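Long-range contacts in glutathione S-transferase (Rhodospirillum rubrum F11, PDB 4O7H), which probably catalyses the conjugation of glutathione to electrophilic substrates, as a dimer: residues A21-D26 / Y70-Y75; P51-A56 / W65-Y70. All blocks are in the same frame, centred on the assembly; numbering follows the deposited sequence.

In the fold
From the N terminus the chain lays down strand 3-6 and then helix 11-22, whose end leads into contact 1. Strand 28-31 and helix 39-44 follow before strand 52-54 begins contact 2. A turn and the edge strand 60-62 lead into helix 64-74, which supplies the second half of both contacts: 65-70 closes the short loop of contact 2, and 70-75 closes the longer loop of contact 1, so contact 2 is nested inside the loop closed by contact 1. Tyr70 is common to both segments of the helix. Within the thioredoxin-like N-terminal domain, contact 2 ties helix 64-74 to strand 52-54, and contact 1 joins its C-terminal end to the loop that follows helix 11-22.

Contact 1 of 2, residues A21-D26 / Y70-Y75; sequences AEKRLD and YLEEVY
Leu25 straddles one face of the Tyr75 ring, its CD1 3.7 Å from Tyr75 CD2 and its CD2 4.0 Å from the centroid of that ring in a CH-pi contact 23° off the normal. Val74 CG1 lies over the opposite face, so the ring is sandwiched between two aliphatic groups, while its hydroxyl is held by Glu55 and Arg2. Leu25 and Tyr75 are both partly exposed and form the more open side of the contact. From them the packing passes to the buried Leu71, where Leu25 CD1 meets Leu71 CD2 at 4.0 Å. On this tighter, buried side Lys23, just before the Schellman turn that ends helix 11-22, runs nearly extended past Leu71 and bends only at its last torsion (chi4 -83°), which turns NZ into the polar end of helix 64-74. NZ donates to Tyr75 O at 2.7 Å, and it forms a salt bridge with Glu72 OE1 at 3.0 Å, coming from above the carboxylate plane. Pro78 O is a third acceptor for NZ, and Leu80 N also binds Glu72 OE1. Among the neighbouring elements, Leu71 packs on Leu20 of helix 11-22, Leu53 of strand 52-54 and Tyr161 of helix 161-175, which brings the C-terminal domain against this junction, while Val74, farther round helix 64-74, packs on Ala85 of the second subunit.

Contact 2 of 2, residues P51-A56 / W65-Y70; sequences PVLVEA and WAICEY
The Tyr70 ring meets Glu55 at its edge, with OE2 lying in the ring plane, and one of its faces carries Val74 CG2 from the next turn of the helix. Carboxylate and ring planes stand 66° apart, and Tyr70 OH donates to the anti lone pair of Glu55 OE2 across 2.6 Å. With CG anti to the backbone N (chi1 167°), the tyrosine reaches away from its helix to this acceptor. The Leu53 and Tyr70 side chains cross at about a right angle, Leu53 CD2 4.0 Å from Tyr70 CE2. One turn earlier, Ile67 sends CD1 against the strand, where it lies 3.9 Å from Pro51 CG and also touches Leu53 CB and the backbone Pro51 O. Pro51 follows a cis peptide bond, as does the proline at the start of the corresponding strand in thioredoxin-fold proteins. The axes of segment 65-70, part of helix 64-74, and strand 52-54 approach to 9.1 Å, the layering of helix on sheet of a thioredoxin-like domain. Chemically, the buried Glu55 is well provided for: OE2 receives a second hydroxyl, from Tyr75, and OE1 forms a salt bridge with Arg2, which together probably stabilise a charged carboxylate in this buried site.

Contact 1 of 2, residues A21-D26 / Y70-Y75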
loop_
_atom_site.group_PDB
_atom_site.type_symbol
_atom_site.label_atom_id
_atom_site.label_comp_id
_atom_site.label_asym_id
_atom_site.label_seq_id
_atom_site.Cartn_x
_atom_site.Cartn_y
_atom_site.Cartn_z
ATOM N N ALA A 21 6.093 -10.523 17.456
ATOM C CA ALA A 21 5.719 -11.442 18.546
ATOM C C ALA A 21 5.360 -12.846 18.000
ATOM O O ALA A 21 5.736 -13.866 18.580
ATOM C CB ALA A 21 4.600 -10.877 19.385
ATOM N N GLU A 22 4.614 -12.901 16.902
ATOM C CA GLU A 22 4.260 -14.177 16.275
ATOM C C GLU A 22 5.519 -14.917 15.851
ATOM O O GLU A 22 5.587 -16.153 15.978
ATOM C CB GLU A 22 3.376 -13.952 15.062
ATOM C CG GLU A 22 1.927 -13.615 15.415
ATOM C CD GLU A 22 1.149 -14.740 16.043
ATOM O OE1 GLU A 22 1.378 -15.909 15.634
ATOM O OE2 GLU A 22 0.309 -14.466 16.937
ATOM N N LYS A 23 6.559 -14.174 15.451
ATOM C CA LYS A 23 7.840 -14.786 15.014
ATOM C C LYS A 23 8.797 -15.007 16.187
ATOM O O LYS A 23 9.931 -15.430 16.001
ATOM C CB LYS A 23 8.471 -13.956 13.924
ATOM C CG LYS A 23 7.678 -14.123 12.627
ATOM C CD LYS A 23 8.309 -13.452 11.448
ATOM C CE LYS A 23 7.604 -13.859 10.178
ATOM N NZ LYS A 23 8.058 -15.151 9.624
ATOM N N ARG A 24 8.331 -14.717 17.389
ATOM C CA ARG A 24 9.141 -14.890 18.606
ATOM C C ARG A 24 10.445 -14.069 18.560
ATOM O O ARG A 24 11.535 -14.516 18.979
ATOM C CB ARG A 24 9.437 -16.352 18.828
ATOM C CG ARG A 24 8.315 -17.052 19.557
ATOM C CD ARG A 24 7.027 -17.191 18.790
ATOM N NE ARG A 24 6.026 -18.039 19.499
ATOM C CZ ARG A 24 4.886 -18.446 18.949
ATOM N NH1 ARG A 24 4.036 -19.253 19.611
ATOM N NH2 ARG A 24 4.562 -18.030 17.738
ATOM N N LEU A 25 10.341 -12.858 18.023
ATOM C CA LEU A 25 11.466 -11.963 17.902
ATOM C C LEU A 25 11.403 -10.917 18.960
ATOM O O LEU A 25 10.450 -10.125 19.021
ATOM C CB LEU A 25 11.493 -11.319 16.502
ATOM C CG LEU A 25 11.529 -12.294 15.352
ATOM C CD1 LEU A 25 11.371 -11.548 14.045
ATOM C CD2 LEU A 25 12.890 -13.007 15.376
ATOM N N ASP A 26 12.429 -10.848 19.789
ATOM C CA ASP A 26 12.459 -9.848 20.820
ATOM C C ASP A 26 12.755 -8.460 20.192
ATOM O O ASP A 26 13.470 -8.367 19.223
ATOM C CB ASP A 26 13.557 -10.187 21.821
ATOM C CG ASP A 26 13.299 -11.507 22.548
ATOM O OD1 ASP A 26 12.124 -11.832 22.823
ATOM O OD2 ASP A 26 14.288 -12.211 22.837
ATOM N N TYR A 70 10.465 -8.365 4.709
ATOM C CA TYR A 70 11.806 -8.565 5.246
ATOM C C TYR A 70 11.740 -9.608 6.351
ATOM O O TYR A 70 12.589 -10.529 6.400
ATOM C CB TYR A 70 12.328 -7.251 5.812
ATOM C CG TYR A 70 13.569 -7.399 6.655
ATOM C CD1 TYR A 70 14.834 -7.432 6.074
ATOM C CD2 TYR A 70 13.468 -7.494 8.037
ATOM C CE1 TYR A 70 16.000 -7.556 6.872
ATOM C CE2 TYR A 70 14.634 -7.629 8.821
ATOM C CZ TYR A 70 15.859 -7.678 8.240
ATOM O OH TYR A 70 17.021 -7.829 9.038
ATOM N N LEU A 71 10.783 -9.505 7.258
ATOM C CA LEU A 71 10.700 -10.501 8.363
ATOM C C LEU A 71 10.516 -11.921 7.827
ATOM O O LEU A 71 11.107 -12.874 8.371
ATOM C CB LEU A 71 9.634 -10.166 9.394
ATOM C CG LEU A 71 9.818 -8.887 10.188
ATOM C CD1 LEU A 71 8.584 -8.660 11.040
ATOM C CD2 LEU A 71 11.130 -8.913 11.011
ATOM N N GLU A 72 9.730 -12.077 6.763
ATOM C CA GLU A 72 9.478 -13.408 6.233
ATOM C C GLU A 72 10.736 -13.934 5.528
ATOM O O GLU A 72 10.983 -15.152 5.503
ATOM C CB GLU A 72 8.248 -13.386 5.308
ATOM C CG GLU A 72 7.775 -14.752 4.826
ATOM C CD GLU A 72 6.886 -15.501 5.799
ATOM O OE1 GLU A 72 6.662 -15.056 6.954
ATOM O OE2 GLU A 72 6.376 -16.589 5.342
ATOM N N GLU A 73 11.544 -13.050 4.979
ATOM C CA GLU A 73 12.786 -13.434 4.279
ATOM C C GLU A 73 13.862 -13.834 5.271
ATOM O O GLU A 73 14.605 -14.823 5.049
ATOM C CB GLU A 73 13.291 -12.290 3.392
ATOM C CG GLU A 73 12.447 -12.093 2.144
ATOM C CD GLU A 73 12.766 -10.826 1.375
ATOM O OE1 GLU A 73 13.818 -10.205 1.617
ATOM O OE2 GLU A 73 11.944 -10.516 0.486
ATOM N N VAL A 74 14.002 -13.068 6.334
ATOM C CA VAL A 74 15.146 -13.275 7.268
ATOM C C VAL A 74 14.809 -14.231 8.411
ATOM O O VAL A 74 15.700 -14.888 8.973
ATOM C CB VAL A 74 15.606 -11.899 7.767
ATOM C CG1 VAL A 74 16.719 -12.020 8.788
ATOM C CG2 VAL A 74 16.083 -11.076 6.573
ATOM N N TYR A 75 13.544 -14.311 8.780
ATOM C CA TYR A 75 13.056 -15.099 9.903
ATOM C C TYR A 75 11.853 -15.927 9.417
ATOM O O TYR A 75 10.711 -15.665 9.791
ATOM C CB TYR A 75 12.647 -14.226 11.070
ATOM C CG TYR A 75 13.677 -13.219 11.499
ATOM C CD1 TYR A 75 14.789 -13.589 12.274
ATOM C CD2 TYR A 75 13.565 -11.906 11.124
ATOM C CE1 TYR A 75 15.756 -12.653 12.642
ATOM C CE2 TYR A 75 14.532 -10.968 11.482
ATOM C CZ TYR A 75 15.613 -11.338 12.256
ATOM O OH TYR A 75 16.547 -10.364 12.616
#

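Contact 2 of 2, residues P51-A56 / W65-Y70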
loop_
_atom_site.group_PDB
_atom_site.type_symbol
_atom_site.label_atom_id
_atom_site.label_comp_id
_atom_site.label_asym_id
_atom_site.label_seq_id
_atom_site.Cartn_x
_atom_site.Cartn_y
_atom_site.Cartn_z
ATOM N N PRO A 51 5.787 2.382 10.959
ATOM C CA PRO A 51 6.911 1.773 11.690
ATOM C C PRO A 51 8.243 1.855 10.992
ATOM O O PRO A 51 8.343 1.949 9.747
ATOM C CB PRO A 51 6.517 0.309 11.806
ATOM C CG PRO A 51 5.692 0.070 10.564
ATOM C CD PRO A 51 4.964 1.348 10.290
ATOM N N VAL A 52 9.294 1.830 11.821
ATOM C CA VAL A 52 10.650 1.642 11.332
ATOM C C VAL A 52 11.312 0.577 12.227
ATOM O O VAL A 52 11.298 0.725 13.474
ATOM C CB VAL A 52 11.473 2.945 11.426
ATOM C CG1 VAL A 52 12.883 2.715 10.932
ATOM C CG2 VAL A 52 10.808 4.030 10.586
ATOM N N LEU A 53 11.881 -0.444 11.618
ATOM C CA LEU A 53 12.620 -1.488 12.320
ATOM C C LEU A 53 14.118 -1.240 12.186
ATOM O O LEU A 53 14.610 -1.019 11.054
ATOM C CB LEU A 53 12.270 -2.852 11.756
ATOM C CG LEU A 53 12.936 -4.105 12.350
ATOM C CD1 LEU A 53 12.404 -4.390 13.747
ATOM C CD2 LEU A 53 12.744 -5.272 11.420
ATOM N N VAL A 54 14.831 -1.284 13.324
ATOM C CA VAL A 54 16.318 -1.186 13.304
ATOM C C VAL A 54 16.887 -2.454 13.980
ATOM O O VAL A 54 16.584 -2.756 15.160
ATOM C CB VAL A 54 16.836 0.084 13.981
ATOM C CG1 VAL A 54 18.350 0.203 13.778
ATOM C CG2 VAL A 54 16.080 1.309 13.481
ATOM N N GLU A 55 17.591 -3.244 13.192
ATOM C CA GLU A 55 18.229 -4.442 13.693
ATOM C C GLU A 55 19.439 -4.045 14.546
ATOM O O GLU A 55 19.904 -2.934 14.487
ATOM C CB GLU A 55 18.666 -5.360 12.564
ATOM C CG GLU A 55 17.537 -5.959 11.726
ATOM C CD GLU A 55 16.876 -7.165 12.357
ATOM O OE1 GLU A 55 16.814 -7.249 13.606
ATOM O OE2 GLU A 55 16.440 -8.035 11.580
ATOM N N ALA A 56 19.895 -4.990 15.355
ATOM C CA ALA A 56 21.047 -4.730 16.246
ATOM C C ALA A 56 22.311 -4.277 15.498
ATOM O O ALA A 56 23.117 -3.516 16.060
ATOM C CB ALA A 56 21.309 -5.986 17.068
ATOM N N TRP A 65 4.916 -2.826 4.902
ATOM C CA TRP A 65 4.965 -3.938 4.009
ATOM C C TRP A 65 6.404 -4.380 3.825
ATOM O O TRP A 65 6.728 -5.579 3.874
ATOM C CB TRP A 65 4.331 -3.634 2.655
ATOM C CG TRP A 65 2.859 -3.504 2.631
ATOM C CD1 TRP A 65 1.970 -3.581 3.672
ATOM C CD2 TRP A 65 2.055 -3.183 1.449
ATOM N NE1 TRP A 65 0.659 -3.347 3.201
ATOM C CE2 TRP A 65 0.700 -3.084 1.867
ATOM C CE3 TRP A 65 2.371 -2.929 0.088
ATOM C CZ2 TRP A 65 -0.341 -2.821 0.963
ATOM C CZ3 TRP A 65 1.381 -2.694 -0.766
ATOM C CH2 TRP A 65 0.027 -2.610 -0.346
ATOM N N ALA A 66 7.316 -3.414 3.594
ATOM C CA ALA A 66 8.714 -3.765 3.476
ATOM C C ALA A 66 9.224 -4.524 4.693
ATOM O O ALA A 66 9.956 -5.508 4.579
ATOM C CB ALA A 66 9.562 -2.525 3.300
ATOM N N ILE A 67 8.828 -4.074 5.886
ATOM C CA ILE A 67 9.220 -4.776 7.124
ATOM C C ILE A 67 8.646 -6.189 7.164
ATOM O O ILE A 67 9.358 -7.137 7.458
ATOM C CB ILE A 67 8.822 -3.992 8.399
ATOM C CG1 ILE A 67 9.629 -2.684 8.489
ATOM C CG2 ILE A 67 9.023 -4.858 9.614
ATOM C CD1 ILE A 67 9.029 -1.703 9.484
ATOM N N CYS A 68 7.369 -6.343 6.843
ATOM C CA CYS A 68 6.737 -7.668 6.844
ATOM C C CYS A 68 7.378 -8.624 5.865
ATOM O O CYS A 68 7.652 -9.801 6.207
ATOM C CB CYS A 68 5.247 -7.531 6.626
ATOM S SG CYS A 68 4.382 -6.832 8.070
ATOM N N GLU A 69 7.711 -8.142 4.676
ATOM C CA GLU A 69 8.337 -9.023 3.693
ATOM C C GLU A 69 9.768 -9.344 4.130
ATOM O O GLU A 69 10.209 -10.490 3.995
ATOM C CB GLU A 69 8.339 -8.382 2.326
ATOM C CG GLU A 69 6.961 -8.148 1.747
ATOM C CD GLU A 69 6.268 -9.433 1.346
ATOM O OE1 GLU A 69 6.939 -10.443 1.076
ATOM O OE2 GLU A 69 5.036 -9.386 1.322
ATOM N N TYR A 70 10.465 -8.365 4.709
ATOM C CA TYR A 70 11.806 -8.565 5.246
ATOM C C TYR A 70 11.740 -9.608 6.351
ATOM O O TYR A 70 12.589 -10.529 6.400
ATOM C CB TYR A 70 12.328 -7.251 5.812
ATOM C CG TYR A 70 13.569 -7.399 6.655
ATOM C CD1 TYR A 70 14.834 -7.432 6.074
ATOM C CD2 TYR A 70 13.468 -7.494 8.037
ATOM C CE1 TYR A 70 16.000 -7.556 6.872
ATOM C CE2 TYR A 70 14.634 -7.629 8.821
ATOM C CZ TYR A 70 15.859 -7.678 8.240
ATOM O OH TYR A 70 17.021 -7.829 9.038
#